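PDB 3UN6: ABC transporter substrate-binding protein from Staphylococcus aureus subsp. aureus NCTC 8325, which binds zinc and is probably the substrate-binding component of an ABC-type import system whose transported ligand is not established. Local coordinates for residues G40-T45 against P76-A81; V70-W75 against G85-A90; D80-N83 against G89-T92; E95-S100 against S105-V110. All blocks are in the same frame, centred on the assembly; numbering follows the deposited sequence.

Interaction 1: G40-T45 against P76-A81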
loop_
_atom_site.group_PDB
_atom_site.type_symbol
_atom_site.label_atom_id
_atom_site.label_comp_id
_atom_site.label_asym_id
_atom_site.label_seq_id
_atom_site.Cartn_x
_atom_site.Cartn_y
_atom_site.Cartn_z
ATOM N N GLY A 40 11.905 -4.589 -0.846
ATOM C CA GLY A 40 11.408 -4.195 0.467
ATOM C C GLY A 40 9.897 -4.118 0.614
ATOM O O GLY A 40 9.181 -3.781 -0.337
ATOM N N TYR A 41 9.415 -4.386 1.827
ATOM C CA TYR A 41 7.993 -4.330 2.097
ATOM C C TYR A 41 7.654 -4.193 3.568
ATOM O O TYR A 41 8.485 -4.459 4.453
ATOM C CB TYR A 41 7.332 -5.651 1.636
ATOM C CG TYR A 41 7.642 -6.823 2.535
ATOM C CD1 TYR A 41 8.865 -7.488 2.456
ATOM C CD2 TYR A 41 6.725 -7.260 3.483
ATOM C CE1 TYR A 41 9.160 -8.549 3.287
ATOM C CE2 TYR A 41 7.016 -8.322 4.332
ATOM C CZ TYR A 41 8.236 -8.965 4.219
ATOM O OH TYR A 41 8.528 -10.011 5.048
ATOM N N LEU A 42 6.406 -3.789 3.793
ATOM C CA LEU A 42 5.761 -3.818 5.096
ATOM C C LEU A 42 4.756 -4.983 5.054
ATOM O O LEU A 42 4.192 -5.271 3.953
ATOM C CB LEU A 42 5.061 -2.500 5.422
ATOM C CG LEU A 42 5.855 -1.418 6.171
ATOM C CD1 LEU A 42 6.974 -0.767 5.299
ATOM C CD2 LEU A 42 4.857 -0.347 6.686
ATOM N N PRO A 43 4.501 -5.649 6.221
ATOM C CA PRO A 43 3.594 -6.818 6.310
ATOM C C PRO A 43 2.096 -6.438 6.309
ATOM O O PRO A 43 1.388 -6.628 7.280
ATOM C CB PRO A 43 4.003 -7.473 7.634
ATOM C CG PRO A 43 4.410 -6.309 8.502
ATOM C CD PRO A 43 5.019 -5.273 7.558
ATOM N N ILE A 44 1.652 -5.916 5.175
ATOM C CA ILE A 44 0.292 -5.486 4.967
ATOM C C ILE A 44 -0.191 -6.210 3.714
ATOM O O ILE A 44 0.628 -6.699 2.935
ATOM C CB ILE A 44 0.235 -3.999 4.744
ATOM C CG1 ILE A 44 1.191 -3.600 3.597
ATOM C CG2 ILE A 44 0.595 -3.259 6.050
ATOM C CD1 ILE A 44 1.202 -2.109 3.269
ATOM N N THR A 45 -1.501 -6.287 3.516
ATOM C CA THR A 45 -2.045 -6.987 2.332
ATOM C C THR A 45 -1.590 -6.356 1.020
ATOM O O THR A 45 -1.584 -7.019 -0.025
ATOM C CB THR A 45 -3.581 -7.021 2.305
ATOM O OG1 THR A 45 -4.098 -5.696 2.123
ATOM C CG2 THR A 45 -4.145 -7.653 3.584
ATOM N N PRO A 76 9.427 5.399 6.434
ATOM C CA PRO A 76 10.712 6.089 6.245
ATOM C C PRO A 76 11.927 5.143 6.157
ATOM O O PRO A 76 12.770 5.327 5.286
ATOM C CB PRO A 76 10.795 7.012 7.475
ATOM C CG PRO A 76 9.353 7.321 7.771
ATOM C CD PRO A 76 8.630 6.007 7.511
ATOM N N ASP A 77 12.014 4.126 7.019
ATOM C CA ASP A 77 13.124 3.156 6.928
ATOM C C ASP A 77 13.161 2.459 5.571
ATOM O O ASP A 77 14.230 2.236 4.988
ATOM C CB ASP A 77 13.000 2.082 7.987
ATOM C CG ASP A 77 13.343 2.572 9.362
ATOM O OD1 ASP A 77 13.814 3.723 9.480
ATOM O OD2 ASP A 77 13.141 1.794 10.326
ATOM N N LEU A 78 11.994 2.083 5.086
ATOM C CA LEU A 78 11.900 1.414 3.792
ATOM C C LEU A 78 12.400 2.345 2.643
ATOM O O LEU A 78 13.211 1.924 1.800
ATOM C CB LEU A 78 10.483 0.895 3.563
ATOM C CG LEU A 78 10.187 0.235 2.214
ATOM C CD1 LEU A 78 9.033 -0.815 2.341
ATOM C CD2 LEU A 78 9.865 1.253 1.140
HETATM N N MSE A 79 11.944 3.589 2.621
HETATM C CA MSE A 79 12.376 4.556 1.586
HETATM C C MSE A 79 13.894 4.859 1.648
HETATM O O MSE A 79 14.534 5.009 0.613
HETATM C CB MSE A 79 11.566 5.859 1.683
HETATM C CG MSE A 79 10.100 5.711 1.304
HETATM SE SE MSE A 79 9.845 4.873 -0.482
HETATM C CE MSE A 79 10.930 6.141 -1.550
ATOM N N ASP A 80 14.459 4.948 2.848
ATOM C CA ASP A 80 15.923 5.148 2.989
ATOM C C ASP A 80 16.719 3.986 2.379
ATOM O O ASP A 80 17.738 4.203 1.707
ATOM C CB ASP A 80 16.301 5.291 4.443
ATOM C CG ASP A 80 15.688 6.511 5.080
ATOM O OD1 ASP A 80 15.327 7.437 4.327
ATOM O OD2 ASP A 80 15.567 6.544 6.328
ATOM N N ALA A 81 16.266 2.752 2.616
ATOM C CA ALA A 81 16.931 1.572 2.032
ATOM C C ALA A 81 16.781 1.607 0.507
ATOM O O ALA A 81 17.720 1.272 -0.226
ATOM C CB ALA A 81 16.363 0.254 2.621
#
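Gly40, near the end of strand 36-41, lies opposite Leu78 of helix 75-83 with their CA atoms 6.5 Å apart, close enough for one leucine to bridge strand and helix. The bridging group is CD1 of Leu78. With CG anti to the backbone N (chi1 177°) and CB directed toward the strand, Leu78 lays this methyl over the flat face of the peptide joining Gly40 and Tyr41, 3.8 Å from Gly40 C and 3.6 Å from Tyr41 N. Gly40 brings only backbone to the contact. The same methyl meets a second partner from the side: Leu42 CD1 lies 3.6 Å from Leu78 CD1, the leucine side chains crossing, methyl to methyl. The CB of Tyr41 points away from the helix, and its ring packs against Leu69 and Lys71 of strand 66-71. All four touching residues are buried; the meeting side chains are apolar, and no polar side-chain group takes part. The side chain of Leu42 is about 5 Å from a bound zinc ion, so this packing borders the metal site of His46, Cys220 and Cys221. Leu78 also rests on Ala90 and Thr92 of strand 89-93, placing helix 75-83 against two neighbouring parallel strands of the sheet.

Interaction 2: V70-W75 against G85-A90; sequences VKFNNW and GRIDGA. With PO4 (phosphate ion), chain D.
Ile87 fits against Val70 and Phe72 with two different branches, and the way it divides between them defines this contact. Its chi1 of 60° sets CG1 in the crowded position between backbone N and carbonyl carbon, which carries CD1 toward the phenylalanine and leaves CG2 for the valine. The Val70 and Ile87 side chains meet at a slant: Ile87 CG2 lies 4.1 Å from Val70 CB and an equal 4.1 Å from Val70 CG2, so it is the branch point and one methyl of the valine that take the contact. Phe72 and Ile87 instead lie alongside each other and point in opposite senses, with Ile87 CD1 4.1 Å from Phe72 CE1, approaching the ring at an oblique angle. The Phe72 ring is further packed by Leu78 and Ala81 of helix 75-83, the helix that joins the two segments. Asn74 stands at its N-cap, and Gly85 ends it in a Schellman motif with positive phi, turning the chain back so that Ile87 can reach strand 66-71, an outermost strand of the sheet within this chain. Between Val70 and Phe72, Lys71 leads the other way, its chain bent at chi3 (75°); its NZ donates to PO4 O3 at 3.0 Å, with a weak second bond to O2. Lys266 NZ holds the same ion, which probably comes from the crystallisation liquor. Across the two segments themselves methyls meet a ring and a valine at ordinary spacing, so the contact rests on van der Waals packing and burial of hydrocarbon, without directed bonds.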
loop_
_atom_site.group_PDB
_atom_site.type_symbol
_atom_site.label_atom_id
_atom_site.label_comp_id
_atom_site.label_asym_id
_atom_site.label_seq_id
_atom_site.Cartn_x
_atom_site.Cartn_y
_atom_site.Cartn_z
ATOM N N VAL A 70 12.853 -8.163 1.989
ATOM C CA VAL A 70 13.408 -7.473 3.157
ATOM C C VAL A 70 12.286 -6.684 3.867
ATOM O O VAL A 70 11.706 -5.741 3.287
ATOM C CB VAL A 70 14.550 -6.531 2.697
ATOM C CG1 VAL A 70 15.231 -5.844 3.886
ATOM C CG2 VAL A 70 15.575 -7.310 1.860
ATOM N N LYS A 71 12.000 -7.055 5.117
ATOM C CA LYS A 71 10.901 -6.460 5.893
ATOM C C LYS A 71 11.243 -5.210 6.695
ATOM O O LYS A 71 12.273 -5.152 7.363
ATOM C CB LYS A 71 10.328 -7.491 6.871
ATOM C CG LYS A 71 9.088 -7.003 7.589
ATOM C CD LYS A 71 8.485 -8.042 8.529
ATOM C CE LYS A 71 9.302 -8.176 9.793
ATOM N NZ LYS A 71 8.605 -9.069 10.748
ATOM N N PHE A 72 10.323 -4.250 6.680
ATOM C CA PHE A 72 10.454 -2.982 7.400
ATOM C C PHE A 72 9.204 -2.792 8.246
ATOM O O PHE A 72 8.168 -3.348 7.931
ATOM C CB PHE A 72 10.618 -1.833 6.402
ATOM C CG PHE A 72 11.922 -1.875 5.662
ATOM C CD1 PHE A 72 12.023 -2.516 4.438
ATOM C CD2 PHE A 72 13.056 -1.319 6.223
ATOM C CE1 PHE A 72 13.227 -2.593 3.757
ATOM C CE2 PHE A 72 14.279 -1.382 5.560
ATOM C CZ PHE A 72 14.362 -2.036 4.306
ATOM N N ASN A 73 9.315 -2.035 9.341
ATOM C CA ASN A 73 8.177 -1.781 10.243
ATOM C C ASN A 73 7.531 -0.415 10.000
ATOM O O ASN A 73 6.480 -0.132 10.540
ATOM C CB ASN A 73 8.628 -1.798 11.712
ATOM C CG ASN A 73 9.354 -3.071 12.103
ATOM O OD1 ASN A 73 10.361 -3.026 12.835
ATOM N ND2 ASN A 73 8.861 -4.214 11.621
ATOM N N ASN A 74 8.187 0.439 9.228
ATOM C CA ASN A 74 7.688 1.787 8.939
ATOM C C ASN A 74 8.157 2.253 7.572
ATOM O O ASN A 74 9.154 1.750 7.042
ATOM C CB ASN A 74 8.181 2.777 9.985
ATOM C CG ASN A 74 9.703 2.839 10.059
ATOM O OD1 ASN A 74 10.344 3.662 9.398
ATOM N ND2 ASN A 74 10.285 1.926 10.810
ATOM N N TRP A 75 7.454 3.238 7.024
ATOM C CA TRP A 75 7.752 3.744 5.687
ATOM C C TRP A 75 9.068 4.510 5.501
ATOM O O TRP A 75 9.767 4.281 4.508
ATOM C CB TRP A 75 6.578 4.540 5.148
ATOM C CG TRP A 75 5.370 3.691 4.955
ATOM C CD1 TRP A 75 4.229 3.724 5.687
ATOM C CD2 TRP A 75 5.195 2.666 3.982
ATOM N NE1 TRP A 75 3.338 2.794 5.225
ATOM C CE2 TRP A 75 3.908 2.132 4.168
ATOM C CE3 TRP A 75 5.995 2.159 2.953
ATOM C CZ2 TRP A 75 3.400 1.120 3.371
ATOM C CZ3 TRP A 75 5.502 1.149 2.171
ATOM C CH2 TRP A 75 4.209 0.631 2.380
ATOM N N GLY A 85 19.982 2.306 -2.141
ATOM C CA GLY A 85 20.325 1.106 -2.929
ATOM C C GLY A 85 20.561 -0.189 -2.138
ATOM O O GLY A 85 21.061 -1.170 -2.689
ATOM N N ARG A 86 20.196 -0.218 -0.865
ATOM C CA ARG A 86 20.353 -1.441 -0.087
ATOM C C ARG A 86 19.277 -2.482 -0.471
ATOM O O ARG A 86 19.434 -3.672 -0.196
ATOM C CB ARG A 86 20.406 -1.140 1.400
ATOM C CG ARG A 86 21.701 -0.444 1.756
ATOM C CD ARG A 86 21.771 -0.050 3.205
ATOM N NE ARG A 86 22.950 0.774 3.499
ATOM C CZ ARG A 86 24.186 0.311 3.689
ATOM N NH1 ARG A 86 24.456 -0.985 3.576
ATOM N NH2 ARG A 86 25.168 1.159 3.974
ATOM N N ILE A 87 18.198 -2.003 -1.102
ATOM C CA ILE A 87 17.205 -2.852 -1.734
ATOM C C ILE A 87 17.092 -2.352 -3.179
ATOM O O ILE A 87 17.399 -1.200 -3.483
ATOM C CB ILE A 87 15.821 -2.903 -1.029
ATOM C CG1 ILE A 87 15.172 -1.515 -0.959
ATOM C CG2 ILE A 87 15.954 -3.513 0.370
ATOM C CD1 ILE A 87 13.863 -1.490 -0.170
ATOM N N ASP A 88 16.719 -3.258 -4.067
ATOM C CA ASP A 88 16.604 -3.001 -5.505
ATOM C C ASP A 88 15.229 -2.467 -5.929
ATOM O O ASP A 88 15.054 -1.971 -7.044
ATOM C CB ASP A 88 16.850 -4.329 -6.224
ATOM C CG ASP A 88 18.229 -4.871 -5.967
ATOM O OD1 ASP A 88 19.208 -4.184 -6.376
ATOM O OD2 ASP A 88 18.346 -5.982 -5.376
ATOM N N GLY A 89 14.249 -2.647 -5.060
ATOM C CA GLY A 89 12.888 -2.212 -5.313
ATOM C C GLY A 89 12.061 -2.383 -4.057
ATOM O O GLY A 89 12.588 -2.714 -2.975
ATOM N N ALA A 90 10.758 -2.178 -4.183
ATOM C CA ALA A 90 9.893 -2.231 -3.025
ATOM C C ALA A 90 8.422 -2.092 -3.366
ATOM O O ALA A 90 8.077 -1.553 -4.416
ATOM C CB ALA A 90 10.269 -1.082 -2.085
HETATM P P PO4 D . 10.624 -10.745 13.438
HETATM O O1 PO4 D . 9.538 -11.227 14.372
HETATM O O2 PO4 D . 10.581 -11.553 12.167
HETATM O O3 PO4 D . 10.396 -9.295 13.096
HETATM O O4 PO4 D . 11.960 -10.944 14.113
#

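Interaction 3: D80-N83 against G89-T92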
loop_
_atom_site.group_PDB
_atom_site.type_symbol
_atom_site.label_atom_id
_atom_site.label_comp_id
_atom_site.label_asym_id
_atom_site.label_seq_id
_atom_site.Cartn_x
_atom_site.Cartn_y
_atom_site.Cartn_z
ATOM N N ASP A 80 14.459 4.948 2.848
ATOM C CA ASP A 80 15.923 5.148 2.989
ATOM C C ASP A 80 16.719 3.986 2.379
ATOM O O ASP A 80 17.738 4.203 1.707
ATOM C CB ASP A 80 16.301 5.291 4.443
ATOM C CG ASP A 80 15.688 6.511 5.080
ATOM O OD1 ASP A 80 15.327 7.437 4.327
ATOM O OD2 ASP A 80 15.567 6.544 6.328
ATOM N N ALA A 81 16.266 2.752 2.616
ATOM C CA ALA A 81 16.931 1.572 2.032
ATOM C C ALA A 81 16.781 1.607 0.507
ATOM O O ALA A 81 17.720 1.272 -0.226
ATOM C CB ALA A 81 16.363 0.254 2.621
ATOM N N LEU A 82 15.607 2.010 0.027
ATOM C CA LEU A 82 15.372 2.100 -1.408
ATOM C C LEU A 82 16.293 3.150 -2.047
ATOM O O LEU A 82 16.961 2.871 -3.050
ATOM C CB LEU A 82 13.922 2.466 -1.714
ATOM C CG LEU A 82 13.518 2.444 -3.198
ATOM C CD1 LEU A 82 13.667 1.055 -3.828
ATOM C CD2 LEU A 82 12.083 2.965 -3.374
ATOM N N ASN A 83 16.325 4.339 -1.467
ATOM C CA ASN A 83 17.154 5.452 -1.982
ATOM C C ASN A 83 18.676 5.250 -1.847
ATOM O O ASN A 83 19.463 5.791 -2.637
ATOM C CB ASN A 83 16.751 6.764 -1.291
ATOM C CG ASN A 83 15.328 7.184 -1.611
ATOM O OD1 ASN A 83 14.789 6.871 -2.681
ATOM N ND2 ASN A 83 14.707 7.906 -0.680
ATOM N N GLY A 89 14.249 -2.647 -5.060
ATOM C CA GLY A 89 12.888 -2.212 -5.313
ATOM C C GLY A 89 12.061 -2.383 -4.057
ATOM O O GLY A 89 12.588 -2.714 -2.975
ATOM N N ALA A 90 10.758 -2.178 -4.183
ATOM C CA ALA A 90 9.893 -2.231 -3.025
ATOM C C ALA A 90 8.422 -2.092 -3.366
ATOM O O ALA A 90 8.077 -1.553 -4.416
ATOM C CB ALA A 90 10.269 -1.082 -2.085
ATOM N N SER A 91 7.565 -2.622 -2.488
ATOM C CA SER A 91 6.115 -2.352 -2.557
ATOM C C SER A 91 5.976 -1.143 -1.632
ATOM O O SER A 91 6.367 -1.218 -0.469
ATOM C CB SER A 91 5.283 -3.532 -2.047
ATOM O OG SER A 91 3.904 -3.265 -2.201
ATOM N N THR A 92 5.450 -0.030 -2.136
ATOM C CA THR A 92 5.436 1.216 -1.361
ATOM C C THR A 92 4.271 2.139 -1.680
ATOM O O THR A 92 3.617 2.014 -2.718
ATOM C CB THR A 92 6.802 1.988 -1.570
ATOM O OG1 THR A 92 6.927 3.087 -0.645
ATOM C CG2 THR A 92 6.922 2.510 -2.986
#
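Leu82 and Gly89 meet inside a beta-alpha-beta crossover: helix 75-83 links strand 66-71 to strand 89-93, the two parallel strands flanking strand 36-41 in the sheet, and here the last turn of the helix packs back on the start of the second strand. Their CA atoms stand 6.3 Å apart. Leu82 extends toward the sheet with a chi1 of -174° that swings CG out opposite the amide nitrogen, and a single methyl, CD1, does the touching. Gly89 presents bare backbone: a CB there would point away from the helix, and the leucine methyl comes down directly on its main chain. Ala90 follows with its CB turned toward the helix. The touching residues are all buried. Backbone bonds tie Gly89 to Lys38 and Gly40 on one neighbouring strand, and Ala90 to Val224 on the other, so the strand under Leu82 is bonded to a neighbour at both edges. The leucine additionally packs on Val224 and Ile107, and its carbonyl O accepts from Arg226 NH1. Between helix and strand, Leu82 CD1 sits 3.7 Å from Gly89 CA and 3.8 Å from Gly89 C, with the Ala90 CB looser at 4.4 Å from that same CD1.

Interaction 4: E95-S100 against S105-V110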
loop_
_atom_site.group_PDB
_atom_site.type_symbol
_atom_site.label_atom_id
_atom_site.label_comp_id
_atom_site.label_asym_id
_atom_site.label_seq_id
_atom_site.Cartn_x
_atom_site.Cartn_y
_atom_site.Cartn_z
ATOM N N GLU A 95 2.241 7.769 -3.310
ATOM C CA GLU A 95 2.483 9.203 -3.148
ATOM C C GLU A 95 3.884 9.438 -2.650
ATOM O O GLU A 95 4.525 10.383 -3.061
ATOM C CB GLU A 95 1.471 9.882 -2.191
ATOM C CG GLU A 95 -0.022 9.902 -2.678
ATOM C CD GLU A 95 -0.803 8.603 -2.420
ATOM O OE1 GLU A 95 -0.228 7.624 -1.878
ATOM O OE2 GLU A 95 -2.020 8.566 -2.738
ATOM N N LEU A 96 4.341 8.557 -1.758
ATOM C CA LEU A 96 5.687 8.608 -1.156
ATOM C C LEU A 96 6.744 8.415 -2.234
ATOM O O LEU A 96 7.753 9.135 -2.284
ATOM C CB LEU A 96 5.804 7.524 -0.075
ATOM C CG LEU A 96 7.085 7.467 0.755
ATOM C CD1 LEU A 96 7.439 8.835 1.367
ATOM C CD2 LEU A 96 6.954 6.366 1.842
ATOM N N ALA A 97 6.504 7.422 -3.083
ATOM C CA ALA A 97 7.362 7.142 -4.240
ATOM C C ALA A 97 7.338 8.326 -5.257
ATOM O O ALA A 97 8.357 8.697 -5.813
ATOM C CB ALA A 97 6.919 5.832 -4.903
HETATM N N MSE A 98 6.168 8.920 -5.480
HETATM C CA MSE A 98 6.041 10.087 -6.379
HETATM C C MSE A 98 6.840 11.297 -5.856
HETATM O O MSE A 98 7.481 12.006 -6.615
HETATM C CB MSE A 98 4.567 10.489 -6.517
HETATM C CG MSE A 98 3.736 9.554 -7.379
HETATM SE SE MSE A 98 1.796 9.714 -7.106
HETATM C CE MSE A 98 1.602 11.558 -7.680
ATOM N N LYS A 99 6.770 11.536 -4.551
ATOM C CA LYS A 99 7.491 12.633 -3.920
ATOM C C LYS A 99 8.990 12.397 -4.052
ATOM O O LYS A 99 9.725 13.291 -4.439
ATOM C CB LYS A 99 7.105 12.740 -2.443
ATOM C CG LYS A 99 7.924 13.724 -1.643
ATOM C CD LYS A 99 7.741 15.137 -2.123
ATOM C CE LYS A 99 8.573 16.091 -1.269
ATOM N NZ LYS A 99 8.553 17.492 -1.769
ATOM N N SER A 100 9.426 11.185 -3.738
ATOM C CA SER A 100 10.819 10.812 -3.862
ATOM C C SER A 100 11.241 11.035 -5.323
ATOM O O SER A 100 12.303 11.590 -5.603
ATOM C CB SER A 100 11.013 9.363 -3.430
ATOM O OG SER A 100 12.394 9.042 -3.400
ATOM N N SER A 105 14.617 10.911 -7.493
ATOM C CA SER A 105 14.841 9.475 -7.375
ATOM C C SER A 105 14.894 8.805 -8.728
ATOM O O SER A 105 14.180 9.180 -9.657
ATOM C CB SER A 105 13.744 8.808 -6.544
ATOM O OG SER A 105 13.919 7.403 -6.544
ATOM N N ASN A 106 15.719 7.777 -8.822
ATOM C CA ASN A 106 15.841 7.024 -10.053
ATOM C C ASN A 106 14.771 5.915 -10.229
ATOM O O ASN A 106 14.798 5.186 -11.224
ATOM C CB ASN A 106 17.238 6.397 -10.098
ATOM C CG ASN A 106 17.425 5.307 -9.060
ATOM O OD1 ASN A 106 16.580 4.425 -8.906
ATOM N ND2 ASN A 106 18.551 5.351 -8.354
ATOM N N ILE A 107 13.829 5.791 -9.296
ATOM C CA ILE A 107 12.836 4.707 -9.368
ATOM C C ILE A 107 11.748 4.882 -10.422
ATOM O O ILE A 107 11.513 5.983 -10.919
ATOM C CB ILE A 107 12.160 4.432 -7.984
ATOM C CG1 ILE A 107 11.425 5.669 -7.455
ATOM C CG2 ILE A 107 13.192 3.981 -6.975
ATOM C CD1 ILE A 107 10.692 5.453 -6.126
ATOM N N LYS A 108 11.105 3.760 -10.757
ATOM C CA LYS A 108 9.983 3.693 -11.687
ATOM C C LYS A 108 8.965 2.706 -11.121
ATOM O O LYS A 108 9.353 1.645 -10.591
ATOM C CB LYS A 108 10.433 3.181 -13.044
ATOM C CG LYS A 108 11.252 4.167 -13.913
ATOM C CD LYS A 108 10.370 5.157 -14.645
ATOM C CE LYS A 108 11.135 5.909 -15.704
ATOM N NZ LYS A 108 10.199 6.529 -16.718
ATOM N N ALA A 109 7.687 3.068 -11.188
ATOM C CA ALA A 109 6.585 2.192 -10.770
ATOM C C ALA A 109 6.287 1.302 -11.964
ATOM O O ALA A 109 6.233 1.787 -13.114
ATOM C CB ALA A 109 5.350 2.979 -10.418
ATOM N N VAL A 110 6.126 0.018 -11.703
ATOM C CA VAL A 110 5.914 -0.968 -12.771
ATOM C C VAL A 110 4.577 -1.652 -12.678
ATOM O O VAL A 110 4.043 -2.115 -13.701
ATOM C CB VAL A 110 7.077 -1.987 -12.813
ATOM C CG1 VAL A 110 8.391 -1.236 -13.067
ATOM C CG2 VAL A 110 7.158 -2.831 -11.527
#
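Ser100 and Ser105 form the tight end of this contact, their CA atoms only 5.5 Å apart where the chain leaves helix 94-102. Ser105 N donates to Ser100 O at 3.1 Å (N-H...O angle 154°), reaching the oxygen from a position tilted 33° off the carbonyl plane. The serine side chains then close in beside this bond: Ser105 CB is 3.3 Å from Ser100 O and 3.4 Å from Ser100 OG. The two hydroxyl oxygens remain 3.9 Å from each other. Each looks to its own partner, and Ser100 OG has a weak bond to Asn83 OD1 on helix 75-83. Ser105 OG, anti to the backbone N, accepts from Ile107 N at 3.2 Å with an angle of 164°. That bond makes an ST turn, which bends the chain after Ser105 into the approach to strand 108-110, an outermost strand of the sheet within this chain. From this turn Ile107 sends CD1 back to the helix, 4.0 Å from Ala97 CB. This second patch is the looser one: one methyl touches one alanine, and the CA atoms of the pair are 7.9 Å apart. Yet it is buried, with Phe312 packed behind Ala97. The partly exposed side lies at the turn, where the CB of Asn106 points away from the helix and its OD1 accepts from Gly227 N. Lys101 NZ reaches the carbonyl oxygens of both Ser105 and Ile107.

Overall arrangement
From the N terminus, strand 36-41 opens interaction 1, whose long loop through helix 48-58 and strand 66-71 closes on helix 75-83. Interaction 2 starts within that loop at 70-75 and closes beyond it at 85-90, so the two cross. Interaction 3 begins on the helix residues where interaction 1 ends, and finishes on the strand that interaction 2 reaches; it closes the shorter helix-to-strand loop. Interaction 4 follows in series, closing the turn between helix 94-102 and strand 108-110. The first three tie helix 75-83 and its flanking loops to three parallel strands; Met79 on Leu96 and Thr92 on Ala97 join them to interaction 4, which reaches the same five-stranded sheet.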